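DNA repair protein rad60 (Schizosaccharomyces pombe, PDB 3GOE) is required to repair DNA double-strand breaks by recombination between sister chromatids, possibly in conjunction with the Smc5-Smc6 complex, and ends in the SUMO-like domain described here. Local coordinates at residues K37-C40 with K44-F47; L12-S17 with L22-P27; E58-N63 with Q67-E72. All blocks are in the same frame, centred on the assembly; numbering follows the deposited sequence. Where two conformers were deposited one is given.

Contact 1: residues K37-C40 with K44-F47; sequences KRYC and KISF
The Phe47 ring carries the aliphatic chain of Lys37 over one face and the sulfur of Cys40 at its edge, near the ring plane. Lys37 CG makes the CH-pi contact, 3.8 Å from the centroid of the Phe47 ring and displaced somewhat toward the rim. Beyond CG the lysine runs on extended, its CE still touching Phe47 CE1, while the ammonium group lies far enough from the ring for a weak cation-pi attraction at most. Phe47 reaches this position because its CG stands anti to the backbone N (chi1 175°), and its side chain also packs on Lys33 and Ile36 of the same helix. Were Phe47 replaced by alanine, the Lys37 chain would probably lose the ring it lies on and the flank of the helix around Ile36 some of its cover. Against the other flat group, the Tyr39 ring, Ile45 CD1 comes obliquely, 3.9 Å from Tyr39 CE2; the tyrosine hydroxyl is held elsewhere, by hydrogen bonds to Glu20 O and Ser19 OG. Between the two rings sits the buried side chain of Cys40. Its SG lies 3.8 Å from Ile45 CG1 and equally near Phe47 CA, so that the thiol fills the angle of the turning chain. The Cys40 carbonyl oxygen is shared by two backbone donors: Ile45 N approaches in the carbonyl plane at 3.0 Å from Cys40 O, and Lys44 N adds a weak, more bent bond to the same atom. Lys44 has positive phi and is the first residue to leave helical geometry. The chain thus reverses past the end of helix 32-43 and folds back along its flank, closing the C-terminal end of the single long helix that packs on the sheet in the ubiquitin-like beta-grasp fold.

Contact 2: residues L12-S17 with L22-P27; sequences LLLRSS and LRLSIP. With CA (calcium ion), chain B.
Leu14 and Leu24 meet on the buried face of this two-stranded pairing, their side chains crossing at about a right angle. Leu24 CD1 rests against both methyl groups of Leu14, 3.9 Å from Leu14 CD1, and CG of Leu24, anti to its carbonyl carbon (chi1 -50°), carries that methyl across from the neighbouring strand. Leu12 and Leu22 point to the same face, where helix 32-43 covers them through Leu35 and Glu42. The backbones beneath are tightly joined. Leu12 and Leu24 exchange two hydrogen bonds, each 2.9 Å from the N of one to the O of the other and nearly straight; Leu14 and Leu22 form the second such pair, with Leu14 N 2.8 Å from Leu22 O. This is the N-terminal beta hairpin of the ubiquitin-like fold, with strand 22-27 at the border of the sheet. The non-hydrogen-bonded pair between them, Leu13 and Arg23, turns to the opposite and more open face. Packing there is looser: Leu13 CD2 stands 3.9 Å from Arg23 NH2, and Leu13 CB lies over one face of the Arg23 guanidinium, toward its rim. A bend at chi3 (-98°) folds the arginine over the leucine, while Arg23 NH1 forms a salt bridge with Glu74. Leu13 CD2 also touches a face of the Arg15 guanidinium, so one leucine separates two like charges. Past the pairing, Ser16 O binds the calcium ion at 2.3 Å, together with Ser19 O, Asp21 OD1 and a water.

Contact 3: residues E58-N63 with Q67-E72; sequences EWLDPN and QSTELE
Leu60 and Thr69 mark the nearest approach of the two backbones, with 7.7 Å between their CA atoms and no hydrogen bond across, so side chains alone join the segments. Leu60 points at the other segment and meets Leu71 tip to tip, Leu60 CD1 lying 3.9 Å from Leu71 CD1. In both leucines CG is anti to the carbonyl carbon (chi1 -67° in Leu60), which sends the two branched ends toward one another. The other methyl of Leu60, CD2, stands 4.3 Å from Thr69 CG2, a looser touch. Phe55 packs on both leucines and Val32 on Leu60 and Thr69, so the contact extends the hydrophobic core between sheet and helix of the ubiquitin-like beta-grasp fold, where the loop leading to strand 76-80 passes Leu60. Each segment also bends locally. Thr69 OG1 accepts from Leu71 N at 3.1 Å in an ST turn, and a further hydrogen bond to Val66 O fixes the rotation of the hydroxyl, leaving the methyl on the Leu60 side. Asp61 OD1 receives Asn63 N at 2.9 Å, from above the carboxylate plane, in an Asx turn.

Contacts 1 and 2 lie on the two layers of one fold, their centres 12 Å apart, and meet through Tyr39: its CD1 is 3.8 Å from Leu14 CD2 and its OH 3.6 Å from Ser16 CB. The calcium ion belongs to this junction, bound by Ser16 of contact 2, while the Tyr39 side chain of contact 1 comes within about 6 Å of it. Contact 3 is on the other side of the chain's centre from both. It touches contact 2, with Leu12 CD2 3.6 Å from Glu72 O, but its nearest atoms remain about 7 Å from contact 1. Contact 2 therefore bridges the calcium end and the leucine cluster of contact 3.

Contact 1: residues K37-C40 with K44-F47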
loop_
_atom_site.group_PDB
_atom_site.type_symbol
_atom_site.label_atom_id
_atom_site.label_comp_id
_atom_site.label_asym_id
_atom_site.label_seq_id
_atom_site.Cartn_x
_atom_site.Cartn_y
_atom_site.Cartn_z
ATOM N N LYS A 37 -0.025 5.399 5.607
ATOM C CA LYS A 37 0.328 5.736 6.971
ATOM C C LYS A 37 1.350 4.738 7.533
ATOM O O LYS A 37 2.275 5.127 8.250
ATOM C CB LYS A 37 -0.888 5.786 7.889
ATOM C CG LYS A 37 -1.791 6.967 7.658
ATOM C CD LYS A 37 -3.004 6.921 8.600
ATOM C CE LYS A 37 -3.851 8.155 8.543
ATOM N NZ LYS A 37 -4.971 8.005 9.489
ATOM N N ARG A 38 1.143 3.461 7.277
ATOM C CA ARG A 38 2.049 2.417 7.769
ATOM C C ARG A 38 3.407 2.519 7.079
ATOM O O ARG A 38 4.443 2.401 7.732
ATOM C CB ARG A 38 1.389 1.052 7.578
ATOM C CG ARG A 38 2.278 -0.094 8.037
ATOM C CD ARG A 38 2.626 -0.102 9.501
ATOM N NE ARG A 38 1.496 -0.179 10.412
ATOM C CZ ARG A 38 0.863 -1.299 10.751
ATOM N NH1 ARG A 38 1.188 -2.457 10.239
ATOM N NH2 ARG A 38 -0.163 -1.270 11.632
ATOM N N TYR A 39 3.425 2.729 5.770
ATOM C CA TYR A 39 4.674 2.986 5.077
ATOM C C TYR A 39 5.448 4.123 5.763
ATOM O O TYR A 39 6.644 4.027 6.031
ATOM C CB TYR A 39 4.399 3.312 3.590
ATOM C CG TYR A 39 5.647 3.793 2.899
ATOM C CD1 TYR A 39 6.625 2.900 2.463
ATOM C CD2 TYR A 39 5.849 5.142 2.676
ATOM C CE1 TYR A 39 7.777 3.361 1.831
ATOM C CE2 TYR A 39 7.017 5.571 2.078
ATOM C CZ TYR A 39 7.975 4.696 1.649
ATOM O OH TYR A 39 9.134 5.180 1.078
ATOM N N CYS A 40 4.726 5.214 6.036
ATOM C CA CYS A 40 5.385 6.387 6.600
ATOM C C CYS A 40 5.956 6.104 7.981
ATOM O O CYS A 40 7.072 6.587 8.276
ATOM C CB CYS A 40 4.416 7.577 6.664
ATOM S SG CYS A 40 4.033 8.267 5.031
ATOM N N LYS A 44 9.859 6.224 8.558
ATOM C CA LYS A 44 10.023 7.401 9.439
ATOM C C LYS A 44 9.974 8.707 8.666
ATOM O O LYS A 44 10.673 9.678 8.994
ATOM C CB LYS A 44 11.280 7.296 10.311
ATOM C CG LYS A 44 11.223 6.000 11.203
ATOM C CD LYS A 44 12.339 5.976 12.243
ATOM C CE LYS A 44 12.284 4.665 13.081
ATOM N NZ LYS A 44 10.900 4.121 13.031
ATOM N N ILE A 45 9.079 8.795 7.699
ATOM C CA ILE A 45 8.755 10.060 7.040
ATOM C C ILE A 45 7.423 10.543 7.530
ATOM O O ILE A 45 6.582 9.757 8.034
ATOM C CB ILE A 45 8.810 9.996 5.518
ATOM C CG1 ILE A 45 7.701 9.184 4.891
ATOM C CG2 ILE A 45 10.199 9.533 5.067
ATOM C CD1 ILE A 45 7.609 9.235 3.388
ATOM N N SER A 46 7.137 11.837 7.376
ATOM C CA SER A 46 5.898 12.368 7.869
ATOM C C SER A 46 4.720 12.073 6.929
ATOM O O SER A 46 4.764 12.388 5.750
ATOM C CB SER A 46 5.979 13.876 8.057
ATOM O OG SER A 46 6.857 14.214 9.052
ATOM N N PHE A 47 3.645 11.533 7.452
ATOM C CA PHE A 47 2.444 11.307 6.672
ATOM C C PHE A 47 1.843 12.654 6.288
ATOM O O PHE A 47 1.737 13.569 7.086
ATOM C CB PHE A 47 1.435 10.492 7.467
ATOM C CG PHE A 47 0.110 10.347 6.719
ATOM C CD1 PHE A 47 -0.990 11.089 7.025
ATOM C CD2 PHE A 47 0.052 9.471 5.640
ATOM C CE1 PHE A 47 -2.151 11.034 6.269
ATOM C CE2 PHE A 47 -1.113 9.405 4.888
ATOM C CZ PHE A 47 -2.198 10.151 5.220
#

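Contact 2: residues L12-S17 with L22-P27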
loop_
_atom_site.group_PDB
_atom_site.type_symbol
_atom_site.label_atom_id
_atom_site.label_comp_id
_atom_site.label_asym_id
_atom_site.label_seq_id
_atom_site.Cartn_x
_atom_site.Cartn_y
_atom_site.Cartn_z
ATOM N N LEU A 12 3.400 -6.467 -0.265
ATOM C CA LEU A 12 3.527 -5.469 -1.318
ATOM C C LEU A 12 4.901 -4.853 -1.264
ATOM O O LEU A 12 5.428 -4.575 -0.190
ATOM C CB LEU A 12 2.465 -4.372 -1.189
ATOM C CG LEU A 12 1.036 -4.797 -1.368
ATOM C CD1 LEU A 12 0.088 -3.633 -0.961
ATOM C CD2 LEU A 12 0.698 -5.315 -2.769
ATOM N N LEU A 13 5.465 -4.565 -2.439
ATOM C CA LEU A 13 6.672 -3.790 -2.556
ATOM C C LEU A 13 6.302 -2.355 -2.891
ATOM O O LEU A 13 5.669 -2.091 -3.908
ATOM C CB LEU A 13 7.573 -4.362 -3.623
ATOM C CG LEU A 13 8.816 -3.553 -3.967
ATOM C CD1 LEU A 13 9.721 -3.390 -2.793
ATOM C CD2 LEU A 13 9.509 -4.231 -5.132
ATOM N N LEU A 14 6.679 -1.436 -2.014
ATOM C CA LEU A 14 6.471 0.016 -2.216
ATOM C C LEU A 14 7.816 0.629 -2.615
ATOM O O LEU A 14 8.737 0.692 -1.822
ATOM C CB LEU A 14 5.910 0.679 -0.977
ATOM C CG LEU A 14 4.390 0.643 -0.839
ATOM C CD1 LEU A 14 3.847 -0.771 -0.874
ATOM C CD2 LEU A 14 3.902 1.409 0.349
ATOM N N ARG A 15 7.910 1.053 -3.851
ATOM C CA ARG A 15 9.076 1.691 -4.417
ATOM C C ARG A 15 8.888 3.212 -4.342
ATOM O O ARG A 15 7.803 3.704 -4.617
ATOM C CB ARG A 15 9.289 1.312 -5.887
ATOM C CG ARG A 15 9.433 -0.131 -6.280
ATOM C CD ARG A 15 9.570 -0.358 -7.799
ATOM N NE ARG A 15 9.791 -1.742 -8.195
ATOM C CZ ARG A 15 10.965 -2.333 -8.302
ATOM N NH1 ARG A 15 11.058 -3.594 -8.686
ATOM N NH2 ARG A 15 12.124 -1.660 -8.019
ATOM N N SER A 16 9.924 3.931 -4.010
ATOM C CA SER A 16 9.819 5.363 -3.905
ATOM C C SER A 16 11.075 6.028 -4.482
ATOM O O SER A 16 12.180 5.614 -4.080
ATOM C CB SER A 16 9.635 5.771 -2.464
ATOM O OG SER A 16 9.522 7.199 -2.457
ATOM N N SER A 17 10.929 6.990 -5.366
ATOM C CA SER A 17 12.110 7.622 -5.945
ATOM C C SER A 17 12.743 8.604 -4.981
ATOM O O SER A 17 13.931 8.949 -5.121
ATOM C CB SER A 17 11.666 8.288 -7.274
ATOM O OG SER A 17 10.982 9.479 -6.996
ATOM N N LEU A 22 10.242 -0.139 0.491
ATOM C CA LEU A 22 9.838 -0.975 1.605
ATOM C C LEU A 22 8.966 -2.134 1.126
ATOM O O LEU A 22 8.003 -1.899 0.441
ATOM C CB LEU A 22 9.080 -0.112 2.604
ATOM C CG LEU A 22 8.641 -0.822 3.884
ATOM C CD1 LEU A 22 9.851 -1.149 4.725
ATOM C CD2 LEU A 22 7.612 -0.025 4.697
ATOM N N ARG A 23 9.239 -3.307 1.597
ATOM C CA ARG A 23 8.386 -4.434 1.413
ATOM C C ARG A 23 7.504 -4.593 2.729
ATOM O O ARG A 23 8.063 -4.663 3.798
ATOM C CB ARG A 23 9.347 -5.528 0.996
ATOM C CG ARG A 23 8.720 -6.580 0.160
ATOM C CD ARG A 23 9.826 -7.698 0.123
ATOM N NE ARG A 23 10.469 -7.450 -1.123
ATOM C CZ ARG A 23 9.779 -7.796 -2.211
ATOM N NH1 ARG A 23 8.590 -8.383 -2.141
ATOM N NH2 ARG A 23 10.327 -7.553 -3.342
ATOM N N LEU A 24 6.195 -4.564 2.648
ATOM C CA LEU A 24 5.239 -4.588 3.775
ATOM C C LEU A 24 4.288 -5.736 3.637
ATOM O O LEU A 24 3.957 -6.081 2.522
ATOM C CB LEU A 24 4.346 -3.279 3.952
ATOM C CG LEU A 24 4.999 -2.006 3.972
ATOM C CD1 LEU A 24 5.408 -1.602 2.554
ATOM C CD2 LEU A 24 3.967 -1.038 4.488
ATOM N N SER A 25 3.837 -6.291 4.739
ATOM C CA SER A 25 2.797 -7.313 4.720
ATOM C C SER A 25 1.637 -6.656 5.456
ATOM O O SER A 25 1.656 -6.387 6.650
ATOM C CB SER A 25 3.264 -8.558 5.383
ATOM O OG SER A 25 3.891 -8.338 6.630
ATOM N N ILE A 26 0.609 -6.321 4.694
ATOM C CA ILE A 26 -0.446 -5.560 5.318
ATOM C C ILE A 26 -1.823 -6.227 5.117
ATOM O O ILE A 26 -2.061 -7.005 4.201
ATOM C CB ILE A 26 -0.672 -4.080 4.975
ATOM C CG1 ILE A 26 -1.114 -3.950 3.522
ATOM C CG2 ILE A 26 0.525 -3.253 5.406
ATOM C CD1 ILE A 26 -1.961 -2.690 3.377
ATOM N N PRO A 27 -2.703 -5.980 6.064
ATOM C CA PRO A 27 -4.066 -6.539 5.960
ATOM C C PRO A 27 -4.830 -5.973 4.792
ATOM O O PRO A 27 -4.829 -4.777 4.549
ATOM C CB PRO A 27 -4.703 -6.124 7.295
ATOM C CG PRO A 27 -3.548 -5.924 8.223
ATOM C CD PRO A 27 -2.499 -5.340 7.384
HETATM CA CA CA B . 13.887 4.370 -3.192
HETATM O O HOH W 1 15.235 6.003 -2.767
HETATM O O HOH W 2 14.011 3.912 -4.902
#

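Contact 3: residues E58-N63 with Q67-E72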
loop_
_atom_site.group_PDB
_atom_site.type_symbol
_atom_site.label_atom_id
_atom_site.label_comp_id
_atom_site.label_asym_id
_atom_site.label_seq_id
_atom_site.Cartn_x
_atom_site.Cartn_y
_atom_site.Cartn_z
ATOM N N GLU A 58 -1.822 3.997 -12.499
ATOM C CA GLU A 58 -3.067 4.546 -12.029
ATOM C C GLU A 58 -3.059 4.946 -10.564
ATOM O O GLU A 58 -2.471 4.194 -9.791
ATOM C CB GLU A 58 -4.178 3.486 -12.278
ATOM C CG GLU A 58 -3.792 2.440 -13.321
ATOM C CD GLU A 58 -4.884 1.556 -13.883
ATOM O OE1 GLU A 58 -5.788 1.120 -13.119
ATOM O OE2 GLU A 58 -4.836 1.286 -15.112
ATOM N N TRP A 59 -3.645 6.071 -10.151
ATOM C CA TRP A 59 -3.664 6.458 -8.758
ATOM C C TRP A 59 -4.626 5.598 -7.983
ATOM O O TRP A 59 -5.807 5.477 -8.372
ATOM C CB TRP A 59 -4.117 7.966 -8.566
ATOM C CG TRP A 59 -3.153 8.906 -9.170
ATOM C CD1 TRP A 59 -3.561 9.857 -10.081
ATOM C CD2 TRP A 59 -1.748 9.025 -8.968
ATOM N NE1 TRP A 59 -2.461 10.557 -10.453
ATOM C CE2 TRP A 59 -1.352 10.073 -9.786
ATOM C CE3 TRP A 59 -0.774 8.391 -8.201
ATOM C CZ2 TRP A 59 -0.025 10.481 -9.847
ATOM C CZ3 TRP A 59 0.538 8.772 -8.241
ATOM C CH2 TRP A 59 0.883 9.824 -9.083
ATOM N N LEU A 60 -4.191 5.023 -6.863
ATOM C CA LEU A 60 -5.082 4.278 -5.996
ATOM C C LEU A 60 -5.879 5.252 -5.147
ATOM O O LEU A 60 -5.368 6.227 -4.609
ATOM C CB LEU A 60 -4.266 3.338 -5.128
ATOM C CG LEU A 60 -3.564 2.205 -5.843
ATOM C CD1 LEU A 60 -2.699 1.403 -4.878
ATOM C CD2 LEU A 60 -4.519 1.262 -6.505
ATOM N N ASP A 61 -7.192 4.959 -4.978
ATOM C CA ASP A 61 -8.056 5.770 -4.154
ATOM C C ASP A 61 -7.726 5.552 -2.692
ATOM O O ASP A 61 -7.840 4.425 -2.202
ATOM C CB ASP A 61 -9.493 5.398 -4.422
ATOM C CG ASP A 61 -10.553 6.196 -3.689
ATOM O OD1 ASP A 61 -10.248 6.817 -2.675
ATOM O OD2 ASP A 61 -11.714 6.149 -4.146
ATOM N N PRO A 62 -7.337 6.590 -1.961
ATOM C CA PRO A 62 -6.940 6.404 -0.548
ATOM C C PRO A 62 -8.043 5.811 0.303
ATOM O O PRO A 62 -7.753 5.231 1.353
ATOM C CB PRO A 62 -6.573 7.810 -0.073
ATOM C CG PRO A 62 -7.211 8.717 -1.026
ATOM C CD PRO A 62 -7.179 8.003 -2.371
ATOM N N ASN A 63 -9.301 5.999 -0.097
ATOM C CA ASN A 63 -10.398 5.547 0.735
ATOM C C ASN A 63 -10.853 4.125 0.435
ATOM O O ASN A 63 -11.740 3.613 1.156
ATOM C CB ASN A 63 -11.570 6.539 0.655
ATOM C CG ASN A 63 -11.172 7.887 1.181
ATOM O OD1 ASN A 63 -10.371 8.025 2.063
ATOM N ND2 ASN A 63 -11.753 8.907 0.644
ATOM N N GLN A 67 -8.399 -4.746 -0.363
ATOM C CA GLN A 67 -9.134 -5.811 -1.010
ATOM C C GLN A 67 -10.023 -5.360 -2.163
ATOM O O GLN A 67 -10.350 -6.214 -3.015
ATOM C CB GLN A 67 -9.949 -6.559 0.036
ATOM C CG GLN A 67 -11.062 -5.908 0.799
ATOM C CD GLN A 67 -11.609 -6.796 1.908
ATOM O OE1 GLN A 67 -11.561 -8.031 1.832
ATOM N NE2 GLN A 67 -12.118 -6.203 2.951
ATOM N N SER A 68 -10.438 -4.111 -2.194
ATOM C CA SER A 68 -11.359 -3.589 -3.193
ATOM C C SER A 68 -10.599 -3.163 -4.443
ATOM O O SER A 68 -11.231 -2.960 -5.470
ATOM C CB SER A 68 -12.101 -2.373 -2.661
ATOM O OG SER A 68 -12.888 -2.699 -1.495
ATOM N N THR A 69 -9.314 -2.979 -4.351
ATOM C CA THR A 69 -8.459 -2.670 -5.463
ATOM C C THR A 69 -8.093 -3.956 -6.192
ATOM O O THR A 69 -8.450 -5.041 -5.755
ATOM C CB THR A 69 -7.179 -1.966 -5.032
ATOM O OG1 THR A 69 -6.295 -2.900 -4.441
ATOM C CG2 THR A 69 -7.427 -0.820 -4.038
ATOM N N GLU A 70 -7.313 -3.810 -7.262
ATOM C CA GLU A 70 -6.814 -5.006 -7.944
ATOM C C GLU A 70 -5.483 -5.530 -7.425
ATOM O O GLU A 70 -4.870 -6.460 -7.989
ATOM C CB GLU A 70 -6.719 -4.732 -9.463
ATOM C CG GLU A 70 -8.146 -4.452 -9.994
ATOM C CD GLU A 70 -8.162 -4.417 -11.500
ATOM O OE1 GLU A 70 -7.059 -4.379 -12.093
ATOM O OE2 GLU A 70 -9.299 -4.425 -12.046
ATOM N N LEU A 71 -4.984 -4.957 -6.335
ATOM C CA LEU A 71 -3.730 -5.429 -5.754
ATOM C C LEU A 71 -3.814 -6.886 -5.335
ATOM O O LEU A 71 -4.822 -7.341 -4.796
ATOM C CB LEU A 71 -3.379 -4.533 -4.534
ATOM C CG LEU A 71 -2.976 -3.093 -4.839
ATOM C CD1 LEU A 71 -2.921 -2.302 -3.546
ATOM C CD2 LEU A 71 -1.704 -3.053 -5.610
ATOM N N GLU A 72 -2.718 -7.586 -5.573
ATOM C CA GLU A 72 -2.595 -8.955 -5.161
ATOM C C GLU A 72 -1.234 -9.159 -4.462
ATOM O O GLU A 72 -0.335 -8.314 -4.525
ATOM C CB GLU A 72 -2.672 -9.913 -6.360
ATOM C CG GLU A 72 -4.018 -9.822 -7.092
ATOM C CD GLU A 72 -3.948 -10.376 -8.502
ATOM O OE1 GLU A 72 -2.943 -11.044 -8.867
ATOM O OE2 GLU A 72 -4.881 -10.189 -9.312
#